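Local coordinates for protein myosin-I heavy chain (Dictyostelium discoideum, PDB 5EJR) that works as an actin-based motor in early phagocytosis and adhesion, the piece here being a MyTH4-FERM unit of its tail, at residues L134-S139 / Q186-G191; Q91-R96 / F128-F133; S193-Q198 / D276-W281; S143-F148 / E175-H180. One frame throughout, in Å; residues are numbered along the deposited sequence.

Contact 1 (L134-S139 / Q186-G191)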
loop_
_atom_site.group_PDB
_atom_site.type_symbol
_atom_site.label_atom_id
_atom_site.label_comp_id
_atom_site.label_asym_id
_atom_site.label_seq_id
_atom_site.Cartn_x
_atom_site.Cartn_y
_atom_site.Cartn_z
ATOM N N LEU A 134 18.583 3.438 2.356
ATOM C CA LEU A 134 18.559 4.616 3.213
ATOM C C LEU A 134 18.429 5.827 2.298
ATOM O O LEU A 134 17.611 6.715 2.568
ATOM C CB LEU A 134 19.854 4.779 4.050
ATOM C CG LEU A 134 20.199 3.722 5.088
ATOM C CD1 LEU A 134 21.629 3.909 5.580
ATOM C CD2 LEU A 134 19.251 3.771 6.269
ATOM N N SER A 135 19.244 5.876 1.221
ATOM C CA SER A 135 19.275 7.013 0.287
ATOM C C SER A 135 17.937 7.272 -0.434
ATOM O O SER A 135 17.684 8.406 -0.822
ATOM C CB SER A 135 20.416 6.874 -0.717
ATOM O OG SER A 135 20.144 5.846 -1.655
ATOM N N ILE A 136 17.092 6.239 -0.604
ATOM C CA ILE A 136 15.778 6.438 -1.225
ATOM C C ILE A 136 14.771 7.047 -0.218
ATOM O O ILE A 136 13.826 7.716 -0.642
ATOM C CB ILE A 136 15.214 5.182 -1.955
ATOM C CG1 ILE A 136 15.172 3.949 -1.050
ATOM C CG2 ILE A 136 15.977 4.910 -3.261
ATOM C CD1 ILE A 136 14.271 2.803 -1.531
ATOM N N THR A 137 15.020 6.868 1.109
ATOM C CA THR A 137 14.138 7.330 2.191
ATOM C C THR A 137 14.466 8.738 2.730
ATOM O O THR A 137 13.635 9.640 2.644
ATOM C CB THR A 137 14.110 6.288 3.310
ATOM O OG1 THR A 137 14.141 5.000 2.706
ATOM C CG2 THR A 137 12.850 6.398 4.181
ATOM N N PHE A 138 15.644 8.911 3.326
ATOM C CA PHE A 138 16.033 10.182 3.935
ATOM C C PHE A 138 17.468 10.533 3.599
ATOM O O PHE A 138 18.289 9.667 3.313
ATOM C CB PHE A 138 15.795 10.169 5.473
ATOM C CG PHE A 138 16.299 8.933 6.175
ATOM C CD1 PHE A 138 17.651 8.780 6.471
ATOM C CD2 PHE A 138 15.439 7.891 6.478
ATOM C CE1 PHE A 138 18.127 7.613 7.068
ATOM C CE2 PHE A 138 15.914 6.724 7.082
ATOM C CZ PHE A 138 17.258 6.592 7.367
ATOM N N SER A 139 17.743 11.817 3.614
ATOM C CA SER A 139 19.043 12.359 3.318
ATOM C C SER A 139 19.933 12.306 4.568
ATOM O O SER A 139 19.417 12.474 5.679
ATOM C CB SER A 139 18.868 13.815 2.896
ATOM O OG SER A 139 20.093 14.507 2.715
ATOM N N GLN A 186 6.636 12.451 -2.549
ATOM C CA GLN A 186 7.455 11.311 -2.951
ATOM C C GLN A 186 8.248 10.696 -1.794
ATOM O O GLN A 186 8.839 9.638 -1.973
ATOM C CB GLN A 186 8.362 11.654 -4.141
ATOM C CG GLN A 186 7.633 11.524 -5.475
ATOM C CD GLN A 186 8.477 11.849 -6.683
ATOM O OE1 GLN A 186 9.339 12.739 -6.670
ATOM N NE2 GLN A 186 8.189 11.176 -7.785
ATOM N N GLN A 187 8.222 11.311 -0.605
ATOM C CA GLN A 187 8.949 10.794 0.553
ATOM C C GLN A 187 8.353 9.493 1.069
ATOM O O GLN A 187 7.217 9.491 1.539
ATOM C CB GLN A 187 9.090 11.857 1.653
ATOM C CG GLN A 187 10.053 12.987 1.262
ATOM C CD GLN A 187 10.109 14.137 2.241
ATOM O OE1 GLN A 187 9.380 14.197 3.238
ATOM N NE2 GLN A 187 10.982 15.093 1.964
ATOM N N ARG A 188 9.099 8.370 0.909
ATOM C CA ARG A 188 8.708 7.013 1.329
ATOM C C ARG A 188 8.528 6.939 2.847
ATOM O O ARG A 188 9.256 7.613 3.570
ATOM C CB ARG A 188 9.748 5.970 0.862
ATOM C CG ARG A 188 9.711 5.648 -0.641
ATOM C CD ARG A 188 8.641 4.627 -1.042
ATOM N NE ARG A 188 8.763 3.374 -0.302
ATOM C CZ ARG A 188 9.528 2.353 -0.672
ATOM N NH1 ARG A 188 10.211 2.401 -1.812
ATOM N NH2 ARG A 188 9.604 1.268 0.087
ATOM N N LYS A 189 7.552 6.130 3.322
ATOM C CA LYS A 189 7.210 6.011 4.745
ATOM C C LYS A 189 7.677 4.704 5.359
ATOM O O LYS A 189 7.637 4.552 6.580
ATOM C CB LYS A 189 5.677 6.137 4.944
ATOM C CG LYS A 189 5.019 7.365 4.321
ATOM C CD LYS A 189 5.186 8.610 5.171
ATOM C CE LYS A 189 4.567 9.837 4.542
ATOM N NZ LYS A 189 5.422 10.422 3.477
ATOM N N MET A 190 8.011 3.725 4.521
ATOM C CA MET A 190 8.427 2.409 4.984
ATOM C C MET A 190 9.742 2.015 4.339
ATOM O O MET A 190 10.106 2.543 3.276
ATOM C CB MET A 190 7.382 1.331 4.617
ATOM C CG MET A 190 6.021 1.512 5.256
ATOM S SD MET A 190 6.007 1.185 7.032
ATOM C CE MET A 190 5.874 -0.586 7.042
ATOM N N GLY A 191 10.405 1.053 4.982
ATOM C CA GLY A 191 11.602 0.401 4.475
ATOM C C GLY A 191 11.154 -0.610 3.434
ATOM O O GLY A 191 9.943 -0.750 3.195
HETATM O O HOH W 1 11.776 9.104 0.395
#

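Contact 2 (Q91-R96 / F128-F133)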
loop_
_atom_site.group_PDB
_atom_site.type_symbol
_atom_site.label_atom_id
_atom_site.label_comp_id
_atom_site.label_asym_id
_atom_site.label_seq_id
_atom_site.Cartn_x
_atom_site.Cartn_y
_atom_site.Cartn_z
ATOM N N GLN A 91 13.477 -2.954 7.571
ATOM C CA GLN A 91 12.321 -2.079 7.828
ATOM C C GLN A 91 12.476 -1.374 9.197
ATOM O O GLN A 91 12.218 -0.177 9.294
ATOM C CB GLN A 91 11.015 -2.869 7.773
ATOM C CG GLN A 91 10.486 -3.011 6.348
ATOM C CD GLN A 91 9.575 -4.196 6.218
ATOM O OE1 GLN A 91 8.782 -4.517 7.108
ATOM N NE2 GLN A 91 9.690 -4.901 5.116
ATOM N N SER A 92 12.981 -2.110 10.221
ATOM C CA SER A 92 13.275 -1.598 11.570
ATOM C C SER A 92 14.315 -0.475 11.505
ATOM O O SER A 92 14.081 0.599 12.065
ATOM C CB SER A 92 13.762 -2.726 12.476
ATOM O OG SER A 92 14.053 -2.244 13.776
ATOM N N ILE A 93 15.430 -0.699 10.748
ATOM C CA ILE A 93 16.522 0.255 10.559
ATOM C C ILE A 93 16.033 1.525 9.917
ATOM O O ILE A 93 16.374 2.607 10.388
ATOM C CB ILE A 93 17.719 -0.361 9.768
ATOM C CG1 ILE A 93 18.314 -1.585 10.501
ATOM C CG2 ILE A 93 18.817 0.690 9.472
ATOM C CD1 ILE A 93 19.192 -2.491 9.636
ATOM N N ILE A 94 15.259 1.409 8.827
ATOM C CA ILE A 94 14.780 2.598 8.131
ATOM C C ILE A 94 13.736 3.316 8.994
ATOM O O ILE A 94 13.768 4.547 9.059
ATOM C CB ILE A 94 14.350 2.294 6.669
ATOM C CG1 ILE A 94 15.615 2.246 5.757
ATOM C CG2 ILE A 94 13.344 3.316 6.124
ATOM C CD1 ILE A 94 15.549 1.234 4.753
ATOM N N SER A 95 12.899 2.558 9.726
ATOM C CA SER A 95 11.898 3.148 10.635
ATOM C C SER A 95 12.627 3.986 11.698
ATOM O O SER A 95 12.283 5.158 11.902
ATOM C CB SER A 95 11.045 2.063 11.285
ATOM O OG SER A 95 10.268 2.590 12.351
ATOM N N ARG A 96 13.709 3.411 12.298
ATOM C CA ARG A 96 14.527 4.119 13.289
ATOM C C ARG A 96 15.077 5.418 12.695
ATOM O O ARG A 96 15.006 6.457 13.344
ATOM C CB ARG A 96 15.643 3.202 13.825
ATOM C CG ARG A 96 16.475 3.792 14.977
ATOM C CD ARG A 96 17.483 2.807 15.530
ATOM N NE ARG A 96 16.870 1.601 16.101
ATOM C CZ ARG A 96 16.813 0.419 15.494
ATOM N NH1 ARG A 96 17.320 0.265 14.272
ATOM N NH2 ARG A 96 16.233 -0.613 16.091
ATOM N N PHE A 128 26.163 -2.057 1.103
ATOM C CA PHE A 128 25.833 -1.044 0.097
ATOM C C PHE A 128 24.334 -1.050 -0.290
ATOM O O PHE A 128 23.795 0.011 -0.607
ATOM C CB PHE A 128 26.736 -1.142 -1.139
ATOM C CG PHE A 128 28.134 -0.618 -0.895
ATOM C CD1 PHE A 128 28.352 0.722 -0.603
ATOM C CD2 PHE A 128 29.233 -1.467 -0.959
ATOM C CE1 PHE A 128 29.645 1.200 -0.358
ATOM C CE2 PHE A 128 30.525 -0.985 -0.721
ATOM C CZ PHE A 128 30.722 0.344 -0.421
ATOM N N GLU A 129 23.670 -2.228 -0.242
ATOM C CA GLU A 129 22.219 -2.354 -0.523
ATOM C C GLU A 129 21.434 -1.541 0.523
ATOM O O GLU A 129 20.462 -0.847 0.185
ATOM C CB GLU A 129 21.778 -3.824 -0.458
ATOM C CG GLU A 129 22.208 -4.643 -1.667
ATOM C CD GLU A 129 21.860 -6.115 -1.603
ATOM O OE1 GLU A 129 21.804 -6.667 -0.481
ATOM O OE2 GLU A 129 21.674 -6.726 -2.679
ATOM N N LEU A 130 21.905 -1.588 1.786
ATOM C CA LEU A 130 21.333 -0.822 2.895
ATOM C C LEU A 130 21.517 0.666 2.636
ATOM O O LEU A 130 20.570 1.413 2.821
ATOM C CB LEU A 130 21.946 -1.258 4.247
ATOM C CG LEU A 130 21.651 -0.397 5.506
ATOM C CD1 LEU A 130 20.158 -0.287 5.788
ATOM C CD2 LEU A 130 22.328 -0.983 6.706
ATOM N N ILE A 131 22.690 1.091 2.129
ATOM C CA ILE A 131 22.938 2.508 1.818
ATOM C C ILE A 131 21.952 2.983 0.741
ATOM O O ILE A 131 21.416 4.098 0.828
ATOM C CB ILE A 131 24.419 2.759 1.433
ATOM C CG1 ILE A 131 25.332 2.573 2.675
ATOM C CG2 ILE A 131 24.602 4.138 0.814
ATOM C CD1 ILE A 131 26.846 2.393 2.385
ATOM N N TYR A 132 21.697 2.121 -0.260
ATOM C CA TYR A 132 20.727 2.429 -1.315
ATOM C C TYR A 132 19.336 2.689 -0.713
ATOM O O TYR A 132 18.702 3.691 -1.053
ATOM C CB TYR A 132 20.652 1.280 -2.335
ATOM C CG TYR A 132 19.428 1.379 -3.219
ATOM C CD1 TYR A 132 19.383 2.276 -4.281
ATOM C CD2 TYR A 132 18.291 0.615 -2.959
ATOM C CE1 TYR A 132 18.244 2.407 -5.073
ATOM C CE2 TYR A 132 17.140 0.743 -3.740
ATOM C CZ TYR A 132 17.128 1.630 -4.805
ATOM O OH TYR A 132 16.013 1.750 -5.604
ATOM N N PHE A 133 18.869 1.766 0.153
ATOM C CA PHE A 133 17.554 1.820 0.801
ATOM C C PHE A 133 17.444 2.964 1.803
ATOM O O PHE A 133 16.348 3.489 2.002
ATOM C CB PHE A 133 17.162 0.465 1.405
ATOM C CG PHE A 133 16.808 -0.592 0.378
ATOM C CD1 PHE A 133 15.790 -0.379 -0.544
ATOM C CD2 PHE A 133 17.463 -1.820 0.364
ATOM C CE1 PHE A 133 15.464 -1.361 -1.496
ATOM C CE2 PHE A 133 17.139 -2.801 -0.587
ATOM C CZ PHE A 133 16.144 -2.564 -1.514
#

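Contact 3 (S193-Q198 / D276-W281)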
loop_
_atom_site.group_PDB
_atom_site.type_symbol
_atom_site.label_atom_id
_atom_site.label_comp_id
_atom_site.label_asym_id
_atom_site.label_seq_id
_atom_site.Cartn_x
_atom_site.Cartn_y
_atom_site.Cartn_z
ATOM N N SER A 193 10.087 -4.135 1.391
ATOM C CA SER A 193 9.502 -5.462 1.575
ATOM C C SER A 193 10.471 -6.455 0.935
ATOM O O SER A 193 11.329 -6.030 0.167
ATOM C CB SER A 193 8.157 -5.554 0.848
ATOM O OG SER A 193 8.288 -5.261 -0.537
ATOM N N ALA A 194 10.300 -7.761 1.181
ATOM C CA ALA A 194 11.128 -8.801 0.545
ATOM C C ALA A 194 10.935 -8.759 -0.981
ATOM O O ALA A 194 11.880 -9.039 -1.718
ATOM C CB ALA A 194 10.766 -10.171 1.087
ATOM N N THR A 195 9.737 -8.300 -1.441
ATOM C CA THR A 195 9.391 -8.101 -2.859
ATOM C C THR A 195 10.246 -6.986 -3.462
ATOM O O THR A 195 10.838 -7.181 -4.531
ATOM C CB THR A 195 7.879 -7.806 -3.006
ATOM O OG1 THR A 195 7.171 -8.971 -2.603
ATOM C CG2 THR A 195 7.470 -7.433 -4.440
ATOM N N GLU A 196 10.276 -5.807 -2.801
ATOM C CA GLU A 196 11.057 -4.651 -3.257
ATOM C C GLU A 196 12.540 -4.990 -3.276
ATOM O O GLU A 196 13.269 -4.473 -4.117
ATOM C CB GLU A 196 10.856 -3.449 -2.336
ATOM C CG GLU A 196 11.435 -2.168 -2.923
ATOM C CD GLU A 196 11.181 -0.905 -2.140
ATOM O OE1 GLU A 196 10.396 -0.963 -1.168
ATOM O OE2 GLU A 196 11.750 0.149 -2.508
ATOM N N ILE A 197 12.979 -5.830 -2.322
ATOM C CA ILE A 197 14.379 -6.226 -2.197
ATOM C C ILE A 197 14.784 -7.055 -3.418
ATOM O O ILE A 197 15.734 -6.684 -4.101
ATOM C CB ILE A 197 14.658 -6.908 -0.820
ATOM C CG1 ILE A 197 14.660 -5.839 0.308
ATOM C CG2 ILE A 197 15.993 -7.663 -0.831
ATOM C CD1 ILE A 197 14.396 -6.376 1.770
ATOM N N GLN A 198 14.019 -8.114 -3.718
ATOM C CA GLN A 198 14.249 -8.999 -4.850
ATOM C C GLN A 198 14.185 -8.273 -6.186
ATOM O O GLN A 198 15.065 -8.464 -7.033
ATOM C CB GLN A 198 13.306 -10.204 -4.814
ATOM C CG GLN A 198 13.715 -11.349 -5.762
ATOM C CD GLN A 198 15.181 -11.710 -5.646
ATOM O OE1 GLN A 198 15.634 -12.287 -4.648
ATOM N NE2 GLN A 198 15.959 -11.338 -6.651
ATOM N N ASP A 276 5.323 1.102 0.019
ATOM C CA ASP A 276 5.005 1.292 1.446
ATOM C C ASP A 276 3.885 0.336 1.864
ATOM O O ASP A 276 3.919 -0.200 2.966
ATOM C CB ASP A 276 4.638 2.747 1.765
ATOM C CG ASP A 276 5.807 3.718 1.788
ATOM O OD1 ASP A 276 6.967 3.254 1.916
ATOM O OD2 ASP A 276 5.561 4.950 1.718
ATOM N N VAL A 277 2.914 0.089 0.950
ATOM C CA VAL A 277 1.806 -0.835 1.173
ATOM C C VAL A 277 2.356 -2.262 1.275
ATOM O O VAL A 277 1.943 -3.004 2.163
ATOM C CB VAL A 277 0.688 -0.742 0.084
ATOM C CG1 VAL A 277 -0.444 -1.722 0.372
ATOM C CG2 VAL A 277 0.152 0.674 -0.081
ATOM N N LEU A 278 3.270 -2.652 0.369
ATOM C CA LEU A 278 3.826 -4.004 0.398
ATOM C C LEU A 278 4.576 -4.309 1.691
ATOM O O LEU A 278 4.479 -5.433 2.194
ATOM C CB LEU A 278 4.684 -4.326 -0.840
ATOM C CG LEU A 278 3.910 -4.428 -2.155
ATOM C CD1 LEU A 278 4.870 -4.335 -3.351
ATOM C CD2 LEU A 278 3.083 -5.720 -2.220
ATOM N N ALA A 279 5.269 -3.299 2.243
ATOM C CA ALA A 279 6.002 -3.411 3.508
ATOM C C ALA A 279 4.991 -3.591 4.655
ATOM O O ALA A 279 5.116 -4.542 5.434
ATOM C CB ALA A 279 6.854 -2.177 3.727
ATOM N N ARG A 280 3.917 -2.765 4.669
ATOM C CA ARG A 280 2.815 -2.859 5.638
ATOM C C ARG A 280 2.158 -4.228 5.662
ATOM O O ARG A 280 1.792 -4.690 6.737
ATOM C CB ARG A 280 1.785 -1.754 5.402
ATOM C CG ARG A 280 2.209 -0.441 6.053
ATOM C CD ARG A 280 1.506 0.767 5.469
ATOM N NE ARG A 280 2.180 2.002 5.878
ATOM C CZ ARG A 280 2.114 3.159 5.226
ATOM N NH1 ARG A 280 1.404 3.261 4.105
ATOM N NH2 ARG A 280 2.760 4.221 5.683
ATOM N N TRP A 281 2.057 -4.905 4.502
ATOM C CA TRP A 281 1.481 -6.244 4.408
ATOM C C TRP A 281 2.380 -7.268 5.096
ATOM O O TRP A 281 1.874 -8.229 5.675
ATOM C CB TRP A 281 1.279 -6.644 2.952
ATOM C CG TRP A 281 0.133 -5.989 2.227
ATOM C CD1 TRP A 281 -0.765 -5.087 2.724
ATOM C CD2 TRP A 281 -0.223 -6.199 0.858
ATOM N NE1 TRP A 281 -1.678 -4.747 1.751
ATOM C CE2 TRP A 281 -1.360 -5.403 0.591
ATOM C CE3 TRP A 281 0.279 -7.024 -0.162
ATOM C CZ2 TRP A 281 -1.997 -5.404 -0.651
ATOM C CZ3 TRP A 281 -0.350 -7.015 -1.396
ATOM C CH2 TRP A 281 -1.470 -6.207 -1.632
#

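Contact 4 (S143-F148 / E175-H180)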
loop_
_atom_site.group_PDB
_atom_site.type_symbol
_atom_site.label_atom_id
_atom_site.label_comp_id
_atom_site.label_asym_id
_atom_site.label_seq_id
_atom_site.Cartn_x
_atom_site.Cartn_y
_atom_site.Cartn_z
ATOM N N SER A 143 25.754 18.612 6.254
ATOM C CA SER A 143 27.168 18.557 6.614
ATOM C C SER A 143 27.809 17.269 6.107
ATOM O O SER A 143 28.910 17.333 5.571
ATOM C CB SER A 143 27.332 18.655 8.126
ATOM O OG SER A 143 28.687 18.503 8.506
ATOM N N LEU A 144 27.135 16.108 6.296
ATOM C CA LEU A 144 27.638 14.794 5.886
ATOM C C LEU A 144 27.468 14.503 4.388
ATOM O O LEU A 144 28.313 13.810 3.831
ATOM C CB LEU A 144 27.021 13.663 6.740
ATOM C CG LEU A 144 27.461 12.209 6.449
ATOM C CD1 LEU A 144 28.914 11.968 6.824
ATOM C CD2 LEU A 144 26.596 11.217 7.170
ATOM N N LEU A 145 26.401 15.024 3.747
ATOM C CA LEU A 145 26.053 14.771 2.334
ATOM C C LEU A 145 27.246 14.764 1.353
ATOM O O LEU A 145 27.538 13.698 0.816
ATOM C CB LEU A 145 24.945 15.722 1.831
ATOM C CG LEU A 145 24.362 15.419 0.444
ATOM C CD1 LEU A 145 23.586 14.090 0.424
ATOM C CD2 LEU A 145 23.496 16.558 -0.043
ATOM N N GLN A 146 27.922 15.912 1.117
ATOM C CA GLN A 146 29.053 15.982 0.182
ATOM C C GLN A 146 30.241 15.080 0.595
ATOM O O GLN A 146 30.607 14.231 -0.222
ATOM C CB GLN A 146 29.498 17.430 -0.091
ATOM C CG GLN A 146 29.909 17.666 -1.543
ATOM C CD GLN A 146 28.742 17.592 -2.507
ATOM O OE1 GLN A 146 27.834 18.436 -2.501
ATOM N NE2 GLN A 146 28.746 16.579 -3.362
ATOM N N PRO A 147 30.816 15.169 1.833
ATOM C CA PRO A 147 31.913 14.249 2.200
ATOM C C PRO A 147 31.596 12.757 2.019
ATOM O O PRO A 147 32.458 12.027 1.516
ATOM C CB PRO A 147 32.187 14.592 3.672
ATOM C CG PRO A 147 31.732 15.990 3.827
ATOM C CD PRO A 147 30.526 16.107 2.944
ATOM N N PHE A 148 30.365 12.316 2.386
ATOM C CA PHE A 148 29.925 10.916 2.264
ATOM C C PHE A 148 29.843 10.478 0.796
ATOM O O PHE A 148 30.195 9.331 0.482
ATOM C CB PHE A 148 28.580 10.677 2.983
ATOM C CG PHE A 148 28.147 9.229 3.099
ATOM C CD1 PHE A 148 27.367 8.632 2.107
ATOM C CD2 PHE A 148 28.468 8.477 4.219
ATOM C CE1 PHE A 148 26.949 7.299 2.222
ATOM C CE2 PHE A 148 28.063 7.137 4.325
ATOM C CZ PHE A 148 27.292 6.562 3.331
ATOM N N GLU A 175 23.606 8.302 -7.152
ATOM C CA GLU A 175 22.485 8.886 -7.910
ATOM C C GLU A 175 21.356 9.284 -6.953
ATOM O O GLU A 175 20.842 10.400 -7.040
ATOM C CB GLU A 175 21.955 7.891 -8.968
ATOM C CG GLU A 175 20.772 8.412 -9.784
ATOM C CD GLU A 175 19.761 7.390 -10.280
ATOM O OE1 GLU A 175 20.150 6.233 -10.561
ATOM O OE2 GLU A 175 18.574 7.764 -10.422
ATOM N N LYS A 176 20.994 8.374 -6.036
ATOM C CA LYS A 176 19.928 8.582 -5.059
ATOM C C LYS A 176 20.249 9.662 -4.018
ATOM O O LYS A 176 19.314 10.266 -3.502
ATOM C CB LYS A 176 19.505 7.265 -4.389
ATOM C CG LYS A 176 18.882 6.221 -5.321
ATOM C CD LYS A 176 17.677 6.762 -6.110
ATOM C CE LYS A 176 17.159 5.783 -7.130
ATOM N NZ LYS A 176 16.712 6.477 -8.365
ATOM N N LEU A 177 21.536 9.914 -3.705
ATOM C CA LEU A 177 21.910 10.967 -2.750
ATOM C C LEU A 177 21.943 12.301 -3.479
ATOM O O LEU A 177 21.662 13.339 -2.884
ATOM C CB LEU A 177 23.264 10.680 -2.072
ATOM C CG LEU A 177 23.319 9.459 -1.140
ATOM C CD1 LEU A 177 24.738 9.002 -0.945
ATOM C CD2 LEU A 177 22.674 9.749 0.224
ATOM N N GLU A 178 22.268 12.271 -4.786
ATOM C CA GLU A 178 22.265 13.451 -5.655
ATOM C C GLU A 178 20.817 13.948 -5.872
ATOM O O GLU A 178 20.601 15.141 -6.079
ATOM C CB GLU A 178 22.902 13.104 -7.010
ATOM C CG GLU A 178 24.415 13.255 -7.028
ATOM C CD GLU A 178 25.154 12.686 -8.228
ATOM O OE1 GLU A 178 24.509 12.075 -9.112
ATOM O OE2 GLU A 178 26.396 12.837 -8.267
ATOM N N SER A 179 19.835 13.025 -5.804
ATOM C CA SER A 179 18.408 13.297 -6.001
ATOM C C SER A 179 17.780 14.204 -4.915
ATOM O O SER A 179 16.784 14.877 -5.190
ATOM C CB SER A 179 17.636 11.989 -6.108
ATOM O OG SER A 179 17.294 11.473 -4.832
ATOM N N HIS A 180 18.352 14.199 -3.689
ATOM C CA HIS A 180 17.877 15.002 -2.559
ATOM C C HIS A 180 18.007 16.519 -2.796
ATOM O O HIS A 180 18.964 16.945 -3.449
ATOM C CB HIS A 180 18.554 14.575 -1.254
ATOM C CG HIS A 180 18.105 13.236 -0.774
ATOM N ND1 HIS A 180 16.945 13.089 -0.048
ATOM C CD2 HIS A 180 18.685 12.023 -0.921
ATOM C CE1 HIS A 180 16.843 11.797 0.206
ATOM N NE2 HIS A 180 17.867 11.115 -0.296
#

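Contact 1 (L134-S139 / Q186-G191)
Thr137 lays its methyl CG2 against the backbone carbonyl of Arg188, 3.8 Å from CG2 to O, where the loop before the helix 194-205 passes the last-turn region of the helix 121-137. The methyl gets there because it stands anti to Thr137's own backbone N; OG1 (chi1 -37°) is turned back to bond Phe133 O one turn earlier. Beside it, Ile136 and the side chain of Arg188 run next to each other in the same direction, and Ile136 CD1 comes within 4.1 Å of Arg188 NH1, oblique to the guanidinium. The arginine chain is bent at both chi2 and chi3, and these bends bring the guanidinium to two carboxylates: NH2 makes a salt bridge to Glu196 and NE another to Asp276 of the FERM part. The backbones are joined through one water, which donates to Ile136 O at 2.7 Å and to Thr137 O at 3.0 Å and accepts from Arg188 N at 2.8 Å. The water thus links the carbonyls of Ile136 and Thr137 to an amide of the MyTH4 loop, while the buried arginine charge is probably balanced by acids from both domains.

Contact 2 (Q91-R96 / F128-F133)
Two helices of the all-helical MyTH4 domain, 86-99 and 121-137, meet here through apolar side chains, Ile94 and Ile93 on one and Phe133 and Leu130 on the other. Ile94 points at the partner helix: its CD1 sits 3.6 Å from Phe133 O and 3.8 Å from Phe133 CB, so it is the root of the phenylalanine that is touched. The ring of Phe133 leads away from the helix 86-99, and one of its faces receives the neighbouring Tyr132 CD2, 3.6 Å above its plane and offset toward the rim. In this helical bundle the residue before Ile94, Ile93, meets Leu130, about a turn before Phe133; the two cross at about a right angle, branch methyl to branch methyl, with 4.0 Å between Ile93 CG2 and Leu130 CD1. Leu130 CB does not head straight for the partner helix; with CG anti to the backbone N (chi1 169°), the leucine swings its CD1 over to the isoleucine. The helices 58-75 and 104-113 close round this pair, Ile71 and Ala111 touching Leu130 and Ile107 touching Ile93. Pro192, from the loop before the helix 194-205, packs on both Ile94 and Phe133.

Contact 3 (S193-Q198 / D276-W281)
The helix 194-205 begins right against the flank of the helix 274-283, with the CA atoms of Ser193 and Ala279 just 4.5 Å apart, a close approach consistent with their small side chains. Ser193 is the N-cap: its OG accepts from Glu196 N at 3.1 Å, a nearly straight bond (165°). That same OG lies 3.7 Å from Leu278 CB, while Ser193 CB rests on the Leu278 carbonyl and approaches Ala279 N to 3.9 Å. The hydroxyl is held between the serine's own N and carbonyl carbon (chi1 57°), which turns it back to the first turn of the helix. Further out, Thr195 and Leu278 cross at about a right angle, with Thr195 CG2 and Leu278 CD1 4.2 Å apart; the methyl stands anti to the threonine's backbone N (chi1 -65° for OG1). A valine in place of Ser193 would probably leave Glu196 N without its cap and crowd the Leu278 backbone. Glu196 OE1 and Asp276 OD1 lie 6.2 Å apart, like charges whose repulsion Arg188 probably eases. MyTH4 and the ubiquitin-like first FERM lobe therefore meet here by close van der Waals packing; the cap stays within the MyTH4 side, and polar links between the domains lie around the contact, for instance Ala194 N to Glu282.

Contact 4 (S143-F148 / E175-H180)
Leu177 is the middle of this contact, lying between Leu145 and Phe148 where the helices 142-159 and 164-178 pass each other in the MyTH4 domain. Its CD1 comes to the edge of the Phe148 ring, near the ring plane, 4.0 Å from Phe148 CD1, and the two side chains cross at about a right angle. Phe148 is directed to this spot by having its CG anti to the backbone N (chi1 -171°); Tyr108 meets the same phenylalanine edge-to-face. Leu145 takes the other end of Leu177, near the backbone: Leu145 CD1 lies 3.9 Å from Leu177 O and 4.2 Å from Leu177 CB. Pro140 touches both leucines, and Met149 and Leu152 of the helix 142-159 add to the cover over Leu177. Between Leu145 and Phe148 comes Pro147, whose nitrogen cannot donate to the preceding turn, and the helix is kinked there. Across the two segments the side-chain contacts are apolar, with Leu145 CD1 also lying against a backbone carbonyl, so the adhesion rests on the fit of one leucine against an aromatic edge and a second leucine.

In the fold
Contacts 1, 2 and 4 all lie in the MyTH4 helical domain, and contact 3 joins that domain to the first FERM lobe. Contact 2 closes first along the chain; contact 4 is nested inside the loop that contact 1 closes, and contact 3 follows. Contacts 1 and 2 share the helix 121-137, their centres 9 Å apart, with Thr137 and Gly191 packed on Ile94. Contact 4 is tied to contact 1 by His180 on Ser135 O, whereas it stays about 25 Å from contact 3 between centres. The loop of contact 1 touches both segments of contact 3, through Arg188 and Lys189, so the MyTH4 helices and the FERM lobe are joined around it, consistent with MyTH4 and FERM forming one structural unit.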